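Local coordinates for protein cytosolic phospholipase A2 delta (Homo sapiens, PDB 5IZ5) that hydrolyses the sn-2 ester of glycerophospholipids in a calcium-dependent manner, with a preference for linoleic acid at that position, at residues Thr427-Trp432 with Glu528-Asn533; Pro502-Gly507 with Met516-Glu521; Leu53-Ala58 with Phe80-Gln85. The protein carries 3 engineered substitutions. All blocks are in the same frame, centred on the assembly; numbering follows the deposited sequence.

In the fold
From the N terminus the chain first builds the C2 domain, where contact 3 closes a short loop of 21 residues by facing one sheet of the sandwich (Leu53-Ala58) with the other (Phe80-Gln85). Contacts 1 and 2 come much later, both in the catalytic domain. Contact 1 joins the start of helix 428-441 to the end of helix 524-531 beside the active site; before it closes, the chain makes contact 2, whose segments span the hairpin 509-511/514-517, so the smaller loop lies within the larger one. The centres of contacts 1 and 2 are about 18 Å apart, while the centre of contact 3 is about 39 Å from that of contact 1 and about 31 Å from that of contact 2.

Contact 1 (Thr427-Trp432 with Glu528-Asn533); sequences TFVDLW and EAIWSN
Val429 and Ala529 bring two helices together, with CA atoms 5.7 Å apart where the first turn of helix 428-441 meets the last turn of helix 524-531. The methyl of Ala529 allows this closeness, its CB lying 3.4 Å from Val429 O. Thr427 and Asp430 form a capping box that starts the first helix, Thr427 N giving a 2.8 Å bond to Asp430 OD2. Val429 divides its branches: with chi1 at 165°, CG1 swings away from the backbone N and presses tightly on Ile530 CD1 at 3.4 Å, while CG2 rests on Asn533 CB. Trp432 arrives edge-on. Both Ala529 O and Ser532 OG lie in the plane of its indole, the carbonyl oxygen 3.5 Å from CD1, and NE1 donates to Ser532 OG over 3.2 Å with an N-H...O angle of 157°. Ser532 turns its hydroxyl back to donate to Glu528 O at 2.7 Å, from the face of that carbonyl opposite Ser532 N. With Trp369 NE1 also bonded to it, Ser532 OG is gripped by three groups, about 4 Å from the side chain of the nucleophile Ser365. Asn533 OD1 accepts from the backbone N of Asp651, the proton acceptor by similarity, and probably helps to place it. Around this buried pair, helix 367-375 packs Trp369 against Trp432 and Glu528, helix 534-543 sets Ser536 against Val429, and Trp531 stacks on Tyr466 of strand 463-471 and meets Phe487 of strand 482-487 edge-to-face.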
loop_
_atom_site.group_PDB
_atom_site.type_symbol
_atom_site.label_atom_id
_atom_site.label_comp_id
_atom_site.label_asym_id
_atom_site.label_seq_id
_atom_site.Cartn_x
_atom_site.Cartn_y
_atom_site.Cartn_z
ATOM N N THR B 427 5.094 13.820 8.679
ATOM C CA THR B 427 4.259 13.015 9.543
ATOM C C THR B 427 5.100 12.312 10.601
ATOM O O THR B 427 6.335 12.398 10.600
ATOM C CB THR B 427 3.489 11.953 8.741
ATOM O OG1 THR B 427 4.396 10.935 8.313
ATOM C CG2 THR B 427 2.801 12.552 7.526
ATOM N N PHE B 428 4.418 11.615 11.507
ATOM C CA PHE B 428 5.085 10.815 12.537
ATOM C C PHE B 428 6.021 9.781 11.906
ATOM O O PHE B 428 7.083 9.487 12.446
ATOM C CB PHE B 428 4.049 10.084 13.405
ATOM C CG PHE B 428 3.567 10.867 14.593
ATOM C CD1 PHE B 428 2.770 11.979 14.392
ATOM C CD2 PHE B 428 3.857 10.476 15.902
ATOM C CE1 PHE B 428 2.295 12.721 15.458
ATOM C CE2 PHE B 428 3.377 11.213 16.977
ATOM C CZ PHE B 428 2.593 12.336 16.752
ATOM N N VAL B 429 5.610 9.242 10.762
ATOM C CA VAL B 429 6.397 8.259 10.033
ATOM C C VAL B 429 7.743 8.820 9.622
ATOM O O VAL B 429 8.746 8.118 9.677
ATOM C CB VAL B 429 5.641 7.753 8.790
ATOM C CG1 VAL B 429 6.573 7.030 7.828
ATOM C CG2 VAL B 429 4.505 6.840 9.220
ATOM N N ASP B 430 7.772 10.091 9.239
ATOM C CA ASP B 430 9.018 10.718 8.835
ATOM C C ASP B 430 9.980 10.843 9.997
ATOM O O ASP B 430 11.175 10.585 9.828
ATOM C CB ASP B 430 8.764 12.080 8.194
ATOM C CG ASP B 430 7.927 11.970 6.945
ATOM O OD1 ASP B 430 8.441 11.469 5.927
ATOM O OD2 ASP B 430 6.752 12.365 6.976
ATOM N N LEU B 431 9.479 11.206 11.180
ATOM C CA LEU B 431 10.368 11.317 12.338
ATOM C C LEU B 431 10.817 9.933 12.777
ATOM O O LEU B 431 11.974 9.735 13.132
ATOM C CB LEU B 431 9.692 12.028 13.506
ATOM C CG LEU B 431 10.575 12.193 14.747
ATOM C CD1 LEU B 431 11.842 12.981 14.443
ATOM C CD2 LEU B 431 9.794 12.862 15.864
ATOM N N TRP B 432 9.886 8.987 12.776
ATOM C CA TRP B 432 10.189 7.618 13.164
ATOM C C TRP B 432 11.262 7.023 12.251
ATOM O O TRP B 432 12.156 6.318 12.722
ATOM C CB TRP B 432 8.917 6.785 13.162
ATOM C CG TRP B 432 9.121 5.318 13.312
ATOM C CD1 TRP B 432 8.635 4.353 12.490
ATOM C CD2 TRP B 432 9.855 4.643 14.344
ATOM N NE1 TRP B 432 9.019 3.118 12.939
ATOM C CE2 TRP B 432 9.769 3.265 14.076
ATOM C CE3 TRP B 432 10.577 5.069 15.469
ATOM C CZ2 TRP B 432 10.369 2.305 14.895
ATOM C CZ3 TRP B 432 11.180 4.113 16.283
ATOM C CH2 TRP B 432 11.072 2.745 15.989
ATOM N N GLU B 528 11.152 1.296 6.009
ATOM C CA GLU B 528 11.144 0.610 7.296
ATOM C C GLU B 528 10.173 1.271 8.272
ATOM O O GLU B 528 9.490 0.584 9.032
ATOM C CB GLU B 528 12.548 0.569 7.896
ATOM C CG GLU B 528 13.454 -0.419 7.188
ATOM C CD GLU B 528 14.892 -0.308 7.639
ATOM O OE1 GLU B 528 15.543 0.713 7.332
ATOM O OE2 GLU B 528 15.374 -1.241 8.310
ATOM N N ALA B 529 10.100 2.600 8.228
ATOM C CA ALA B 529 9.189 3.352 9.088
ATOM C C ALA B 529 7.722 3.035 8.801
ATOM O O ALA B 529 6.949 2.911 9.741
ATOM C CB ALA B 529 9.435 4.841 8.953
ATOM N N ILE B 530 7.356 2.925 7.516
ATOM C CA ILE B 530 6.006 2.534 7.068
ATOM C C ILE B 530 5.707 1.121 7.526
ATOM O O ILE B 530 4.648 0.850 8.088
ATOM C CB ILE B 530 5.876 2.485 5.518
ATOM C CG1 ILE B 530 6.300 3.792 4.840
ATOM C CG2 ILE B 530 4.476 2.043 5.073
ATOM C CD1 ILE B 530 5.548 5.020 5.254
ATOM N N TRP B 531 6.636 0.214 7.247
ATOM C CA TRP B 531 6.457 -1.203 7.567
ATOM C C TRP B 531 6.276 -1.441 9.065
ATOM O O TRP B 531 5.556 -2.353 9.464
ATOM C CB TRP B 531 7.644 -2.022 7.045
ATOM C CG TRP B 531 7.791 -1.966 5.547
ATOM C CD1 TRP B 531 6.789 -1.839 4.625
ATOM C CD2 TRP B 531 9.005 -2.063 4.805
ATOM N NE1 TRP B 531 7.302 -1.843 3.359
ATOM C CE2 TRP B 531 8.663 -1.979 3.438
ATOM C CE3 TRP B 531 10.354 -2.203 5.162
ATOM C CZ2 TRP B 531 9.618 -2.039 2.427
ATOM C CZ3 TRP B 531 11.303 -2.251 4.155
ATOM C CH2 TRP B 531 10.929 -2.174 2.806
ATOM N N SER B 532 6.946 -0.631 9.876
ATOM C CA SER B 532 6.894 -0.754 11.322
ATOM C C SER B 532 6.236 0.460 11.989
ATOM O O SER B 532 6.586 0.793 13.131
ATOM C CB SER B 532 8.309 -0.974 11.877
ATOM O OG SER B 532 9.154 0.142 11.645
ATOM N N ASN B 533 5.300 1.123 11.293
ATOM C CA ASN B 533 4.674 2.342 11.854
ATOM C C ASN B 533 3.673 2.141 13.002
ATOM O O ASN B 533 3.063 3.099 13.475
ATOM C CB ASN B 533 4.123 3.306 10.774
ATOM C CG ASN B 533 2.870 2.811 10.068
ATOM O OD1 ASN B 533 2.224 1.849 10.473
ATOM N ND2 ASN B 533 2.517 3.501 8.979
#

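Contact 2 (Pro502-Gly507 with Met516-Glu521); sequences PPELFG and MRRIPE
Glu521 OE2 takes a 2.7 Å hydrogen bond from water 1, which also donates to Pro503 O at 3.2 Å and so ties the carboxylate to the 3-10 turn 503-505. That turn leads into the small beta hairpin 509-511/514-517; 516-521 begins on its second strand, at a classic bulge where Met516 and Arg517 both face Glu509, and runs out of it. This is packing away from the catalytic residues, and water carries much of it. Glu521 has a fully extended chain, with CG opposite the backbone N (chi1 -176°), which lays the carboxylate alongside Glu504: OE1 comes 3.5 Å from Glu504 CB while bonding Ser450 OG outside the pair. With an alanine in place of Glu521, water 1 would probably lose one of its two acceptors here, Ser450 OG would lose its carboxylate partner and a gap would open beside Glu504. Glu504 bends at chi2 and sends its own carboxylate away, to a salt bridge with Arg453. Between the two backbones, water 2 lies 2.8 Å from Glu504 O and 2.7 Å from Ile519 O, and water 3 lies between Phe506 O and Pro520 O; each has more acceptors within range than protons to give, so not every such bond can hold at once. Gly507 adopts a phi of 103°, where a CB would be jammed against Phe506 O, and its own carbonyl oxygen touches Ile519 CG1. At the outer end Leu505 crosses Arg518 at about a right angle, placing CD2 over the centre of one guanidinium face, 3.8 Å from CZ.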
loop_
_atom_site.group_PDB
_atom_site.type_symbol
_atom_site.label_atom_id
_atom_site.label_comp_id
_atom_site.label_asym_id
_atom_site.label_seq_id
_atom_site.Cartn_x
_atom_site.Cartn_y
_atom_site.Cartn_z
ATOM N N PRO B 502 7.843 -0.157 -10.260
ATOM C CA PRO B 502 9.153 -0.417 -9.688
ATOM C C PRO B 502 9.344 0.378 -8.400
ATOM O O PRO B 502 8.816 1.483 -8.277
ATOM C CB PRO B 502 10.131 0.073 -10.766
ATOM C CG PRO B 502 9.348 0.190 -12.022
ATOM C CD PRO B 502 7.920 0.417 -11.620
ATOM N N PRO B 503 10.092 -0.176 -7.441
ATOM C CA PRO B 503 10.222 0.494 -6.155
ATOM C C PRO B 503 10.782 1.905 -6.265
ATOM O O PRO B 503 10.414 2.762 -5.462
ATOM C CB PRO B 503 11.186 -0.412 -5.382
ATOM C CG PRO B 503 11.906 -1.192 -6.428
ATOM C CD PRO B 503 10.888 -1.413 -7.497
ATOM N N GLU B 504 11.652 2.145 -7.254
ATOM C CA GLU B 504 12.236 3.475 -7.469
ATOM C C GLU B 504 11.177 4.519 -7.816
ATOM O O GLU B 504 11.383 5.697 -7.575
ATOM C CB GLU B 504 13.371 3.456 -8.517
ATOM C CG GLU B 504 13.012 2.891 -9.881
ATOM C CD GLU B 504 13.349 1.418 -10.000
ATOM O OE1 GLU B 504 12.931 0.597 -9.137
ATOM O OE2 GLU B 504 14.041 1.090 -10.978
ATOM N N LEU B 505 10.029 4.090 -8.327
ATOM C CA LEU B 505 8.941 5.008 -8.646
ATOM C C LEU B 505 7.850 5.118 -7.569
ATOM O O LEU B 505 6.945 5.940 -7.698
ATOM C CB LEU B 505 8.312 4.608 -9.983
ATOM C CG LEU B 505 9.225 4.709 -11.209
ATOM C CD1 LEU B 505 8.421 4.411 -12.461
ATOM C CD2 LEU B 505 9.882 6.081 -11.323
ATOM N N PHE B 506 7.928 4.305 -6.517
ATOM C CA PHE B 506 6.949 4.376 -5.433
ATOM C C PHE B 506 7.133 5.674 -4.658
ATOM O O PHE B 506 8.217 5.953 -4.143
ATOM C CB PHE B 506 7.058 3.192 -4.470
ATOM C CG PHE B 506 6.229 3.367 -3.241
ATOM C CD1 PHE B 506 4.859 3.167 -3.287
ATOM C CD2 PHE B 506 6.810 3.781 -2.054
ATOM C CE1 PHE B 506 4.078 3.353 -2.164
ATOM C CE2 PHE B 506 6.038 3.968 -0.928
ATOM C CZ PHE B 506 4.675 3.756 -0.984
ATOM N N GLY B 507 6.058 6.448 -4.569
ATOM C CA GLY B 507 6.116 7.782 -3.992
ATOM C C GLY B 507 6.097 8.882 -5.043
ATOM O O GLY B 507 5.997 10.058 -4.700
ATOM N N MET B 516 3.689 11.216 -13.807
ATOM C CA MET B 516 3.453 12.655 -13.958
ATOM C C MET B 516 4.591 13.476 -13.361
ATOM O O MET B 516 4.996 14.488 -13.930
ATOM C CB MET B 516 2.134 13.056 -13.287
ATOM C CG MET B 516 0.893 12.470 -13.940
ATOM S SD MET B 516 0.591 13.140 -15.609
ATOM C CE MET B 516 1.314 11.890 -16.662
ATOM N N ARG B 517 5.102 13.053 -12.209
ATOM C CA ARG B 517 6.245 13.728 -11.590
ATOM C C ARG B 517 7.085 12.749 -10.786
ATOM O O ARG B 517 6.614 12.163 -9.811
ATOM C CB ARG B 517 5.787 14.877 -10.688
ATOM C CG ARG B 517 6.938 15.726 -10.179
ATOM C CD ARG B 517 6.458 17.062 -9.644
ATOM N NE ARG B 517 5.868 16.946 -8.311
ATOM C CZ ARG B 517 6.516 17.105 -7.155
ATOM N NH1 ARG B 517 7.819 17.385 -7.127
ATOM N NH2 ARG B 517 5.853 16.975 -6.007
ATOM N N ARG B 518 8.333 12.594 -11.206
ATOM C CA ARG B 518 9.268 11.694 -10.562
ATOM C C ARG B 518 9.802 12.311 -9.274
ATOM O O ARG B 518 10.366 13.397 -9.292
ATOM C CB ARG B 518 10.422 11.384 -11.511
ATOM C CG ARG B 518 11.390 10.340 -10.992
ATOM C CD ARG B 518 12.000 9.545 -12.133
ATOM N NE ARG B 518 12.841 8.456 -11.640
ATOM C CZ ARG B 518 13.240 7.410 -12.364
ATOM N NH1 ARG B 518 12.876 7.282 -13.639
ATOM N NH2 ARG B 518 14.006 6.478 -11.802
ATOM N N ILE B 519 9.605 11.608 -8.163
ATOM C CA ILE B 519 10.145 12.000 -6.867
ATOM C C ILE B 519 11.291 11.040 -6.571
ATOM O O ILE B 519 11.148 9.843 -6.786
ATOM C CB ILE B 519 9.078 11.888 -5.754
ATOM C CG1 ILE B 519 7.805 12.656 -6.131
ATOM C CG2 ILE B 519 9.619 12.387 -4.419
ATOM C CD1 ILE B 519 7.987 14.146 -6.288
ATOM N N PRO B 520 12.431 11.547 -6.075
ATOM C CA PRO B 520 13.545 10.631 -5.795
ATOM C C PRO B 520 13.170 9.495 -4.833
ATOM O O PRO B 520 12.464 9.729 -3.850
ATOM C CB PRO B 520 14.597 11.537 -5.151
ATOM C CG PRO B 520 14.267 12.913 -5.620
ATOM C CD PRO B 520 12.777 12.952 -5.787
ATOM N N GLU B 521 13.628 8.280 -5.129
ATOM C CA GLU B 521 13.392 7.132 -4.255
ATOM C C GLU B 521 13.980 7.426 -2.884
ATOM O O GLU B 521 15.111 7.874 -2.785
ATOM C CB GLU B 521 14.032 5.861 -4.821
ATOM C CG GLU B 521 13.728 4.605 -4.008
ATOM C CD GLU B 521 14.388 3.348 -4.552
ATOM O OE1 GLU B 521 15.152 3.440 -5.535
ATOM O OE2 GLU B 521 14.144 2.258 -3.990
HETATM O O HOH W 1 11.882 2.469 -2.590
HETATM O O HOH W 2 9.639 7.647 -6.475
HETATM O O HOH W 3 9.762 8.692 -3.888
#

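Contact 3 (Leu53-Ala58 with Phe80-Gln85); sequences LQLSTA and FRFLIQ
Phe80 starts the contact, its ring meeting Leu53, with CD2 of the ring 3.6 Å from Leu53 CD1. The two side chains pass at a slant, and Phe63, from the short strand 62-64 beside Leu53, meets the Phe80 ring as well. Phe82 reaches farther in. With CG opposite its carbonyl carbon and beside the backbone N (chi1 -65°), the ring stands up between the two leucines: its far atom CZ has Leu53 CB at the ring edge, near the plane, at 4.3 Å, and its CE1 lies 3.9 Å from Leu55 CB. Leu55 and Phe82 run past each other in opposite directions, so the outer part of the ring lies by the CB atoms of the leucines, with Leu55 CD2 also near CD1, while Phe63 meets it edge-to-face. This is the core of the C2-domain beta sandwich. Strand 75-85 belongs to the sheet that includes strand 21-36, and strand 49-55 to the facing four-stranded one; the short strand segments run almost parallel, 6° apart, with axes 9.9 Å from each other, a gap filled by side chains. Alternate residues, Leu53 and Leu55 on one strand and Phe80 and Phe82 on the other, point inward. Ile84 finishes the row by extending CD1 to within 3.5 Å of Leu55 CD2, and it also touches Leu28 of its own sheet. Just beyond, where a type I turn from Leu55 to Ala58 ends strand 49-55, Asn90 OD1 receives a bond from Thr57 OG1 and Asn90 ND2 gives one to Gln85 O.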
loop_
_atom_site.group_PDB
_atom_site.type_symbol
_atom_site.label_atom_id
_atom_site.label_comp_id
_atom_site.label_asym_id
_atom_site.label_seq_id
_atom_site.Cartn_x
_atom_site.Cartn_y
_atom_site.Cartn_z
ATOM N N LEU B 53 -24.608 16.806 -11.356
ATOM C CA LEU B 53 -24.315 15.497 -11.931
ATOM C C LEU B 53 -22.812 15.312 -12.043
ATOM O O LEU B 53 -22.110 16.151 -12.619
ATOM C CB LEU B 53 -24.925 15.333 -13.321
ATOM C CG LEU B 53 -26.407 15.635 -13.520
ATOM C CD1 LEU B 53 -26.798 15.293 -14.950
ATOM C CD2 LEU B 53 -27.277 14.867 -12.541
ATOM N N GLN B 54 -22.327 14.209 -11.485
ATOM C CA GLN B 54 -20.934 13.820 -11.603
ATOM C C GLN B 54 -20.890 12.363 -12.015
ATOM O O GLN B 54 -21.696 11.561 -11.562
ATOM C CB GLN B 54 -20.221 13.981 -10.267
ATOM C CG GLN B 54 -20.176 15.399 -9.742
ATOM C CD GLN B 54 -19.832 15.403 -8.270
ATOM O OE1 GLN B 54 -20.630 14.947 -7.449
ATOM N NE2 GLN B 54 -18.649 15.880 -7.927
ATOM N N LEU B 55 -19.929 12.027 -12.858
ATOM C CA LEU B 55 -19.710 10.657 -13.277
ATOM C C LEU B 55 -18.371 10.227 -12.718
ATOM O O LEU B 55 -17.381 10.936 -12.871
ATOM C CB LEU B 55 -19.710 10.556 -14.802
ATOM C CG LEU B 55 -19.687 9.156 -15.413
ATOM C CD1 LEU B 55 -20.967 8.391 -15.105
ATOM C CD2 LEU B 55 -19.466 9.233 -16.914
ATOM N N SER B 56 -18.346 9.065 -12.072
ATOM C CA SER B 56 -17.144 8.564 -11.403
ATOM C C SER B 56 -15.930 8.473 -12.335
ATOM O O SER B 56 -14.795 8.596 -11.888
ATOM C CB SER B 56 -17.432 7.197 -10.769
ATOM O OG SER B 56 -17.837 6.253 -11.747
ATOM N N THR B 57 -16.181 8.255 -13.623
ATOM C CA THR B 57 -15.134 8.093 -14.635
ATOM C C THR B 57 -14.872 9.375 -15.466
ATOM O O THR B 57 -14.174 9.345 -16.488
ATOM C CB THR B 57 -15.494 6.928 -15.581
ATOM O OG1 THR B 57 -16.803 7.137 -16.113
ATOM C CG2 THR B 57 -15.475 5.597 -14.822
ATOM N N ALA B 58 -15.437 10.494 -15.021
ATOM C CA ALA B 58 -15.154 11.805 -15.602
ATOM C C ALA B 58 -14.908 12.816 -14.472
ATOM O O ALA B 58 -15.668 13.778 -14.291
ATOM C CB ALA B 58 -16.309 12.250 -16.471
ATOM N N PHE B 80 -28.395 16.638 -20.080
ATOM C CA PHE B 80 -26.937 16.694 -20.167
ATOM C C PHE B 80 -26.415 15.425 -20.852
ATOM O O PHE B 80 -27.058 14.372 -20.800
ATOM C CB PHE B 80 -26.336 16.844 -18.766
ATOM C CG PHE B 80 -26.880 18.014 -17.984
ATOM C CD1 PHE B 80 -26.243 19.247 -18.016
ATOM C CD2 PHE B 80 -28.024 17.880 -17.205
ATOM C CE1 PHE B 80 -26.735 20.324 -17.294
ATOM C CE2 PHE B 80 -28.524 18.955 -16.480
ATOM C CZ PHE B 80 -27.876 20.178 -16.524
ATOM N N ARG B 81 -25.250 15.532 -21.489
ATOM C CA ARG B 81 -24.699 14.450 -22.314
ATOM C C ARG B 81 -23.292 14.029 -21.913
ATOM O O ARG B 81 -22.411 14.875 -21.754
ATOM C CB ARG B 81 -24.695 14.874 -23.779
ATOM C CG ARG B 81 -26.049 14.729 -24.436
ATOM C CD ARG B 81 -26.140 15.586 -25.698
ATOM N NE ARG B 81 -27.102 16.680 -25.572
ATOM C CZ ARG B 81 -26.829 17.917 -25.150
ATOM N NH1 ARG B 81 -25.598 18.275 -24.787
ATOM N NH2 ARG B 81 -27.807 18.813 -25.090
ATOM N N PHE B 82 -23.105 12.716 -21.755
ATOM C CA PHE B 82 -21.809 12.108 -21.458
ATOM C C PHE B 82 -21.396 11.112 -22.546
ATOM O O PHE B 82 -22.238 10.417 -23.106
ATOM C CB PHE B 82 -21.900 11.304 -20.159
ATOM C CG PHE B 82 -22.180 12.125 -18.917
ATOM C CD1 PHE B 82 -21.136 12.621 -18.153
ATOM C CD2 PHE B 82 -23.481 12.345 -18.476
ATOM C CE1 PHE B 82 -21.377 13.346 -16.994
ATOM C CE2 PHE B 82 -23.733 13.074 -17.312
ATOM C CZ PHE B 82 -22.677 13.573 -16.569
ATOM N N LEU B 83 -20.098 11.011 -22.817
ATOM C CA LEU B 83 -19.565 9.863 -23.551
ATOM C C LEU B 83 -19.246 8.743 -22.547
ATOM O O LEU B 83 -18.530 8.963 -21.570
ATOM C CB LEU B 83 -18.335 10.250 -24.381
ATOM C CG LEU B 83 -18.260 9.578 -25.772
ATOM C CD1 LEU B 83 -19.509 9.854 -26.605
ATOM C CD2 LEU B 83 -17.024 10.012 -26.550
ATOM N N ILE B 84 -19.805 7.556 -22.788
ATOM C CA ILE B 84 -19.725 6.423 -21.867
ATOM C C ILE B 84 -18.950 5.251 -22.485
ATOM O O ILE B 84 -19.278 4.778 -23.576
ATOM C CB ILE B 84 -21.150 5.948 -21.489
ATOM C CG1 ILE B 84 -21.908 7.050 -20.724
ATOM C CG2 ILE B 84 -21.116 4.649 -20.688
ATOM C CD1 ILE B 84 -21.243 7.530 -19.450
ATOM N N GLN B 85 -17.921 4.792 -21.778
ATOM C CA GLN B 85 -17.158 3.596 -22.153
ATOM C C GLN B 85 -17.774 2.387 -21.459
ATOM O O GLN B 85 -17.748 2.279 -20.235
ATOM C CB GLN B 85 -15.684 3.764 -21.763
ATOM C CG GLN B 85 -14.785 2.556 -21.964
ATOM C CD GLN B 85 -14.924 1.928 -23.335
ATOM O OE1 GLN B 85 -15.508 0.858 -23.476
ATOM N NE2 GLN B 85 -14.387 2.591 -24.350
#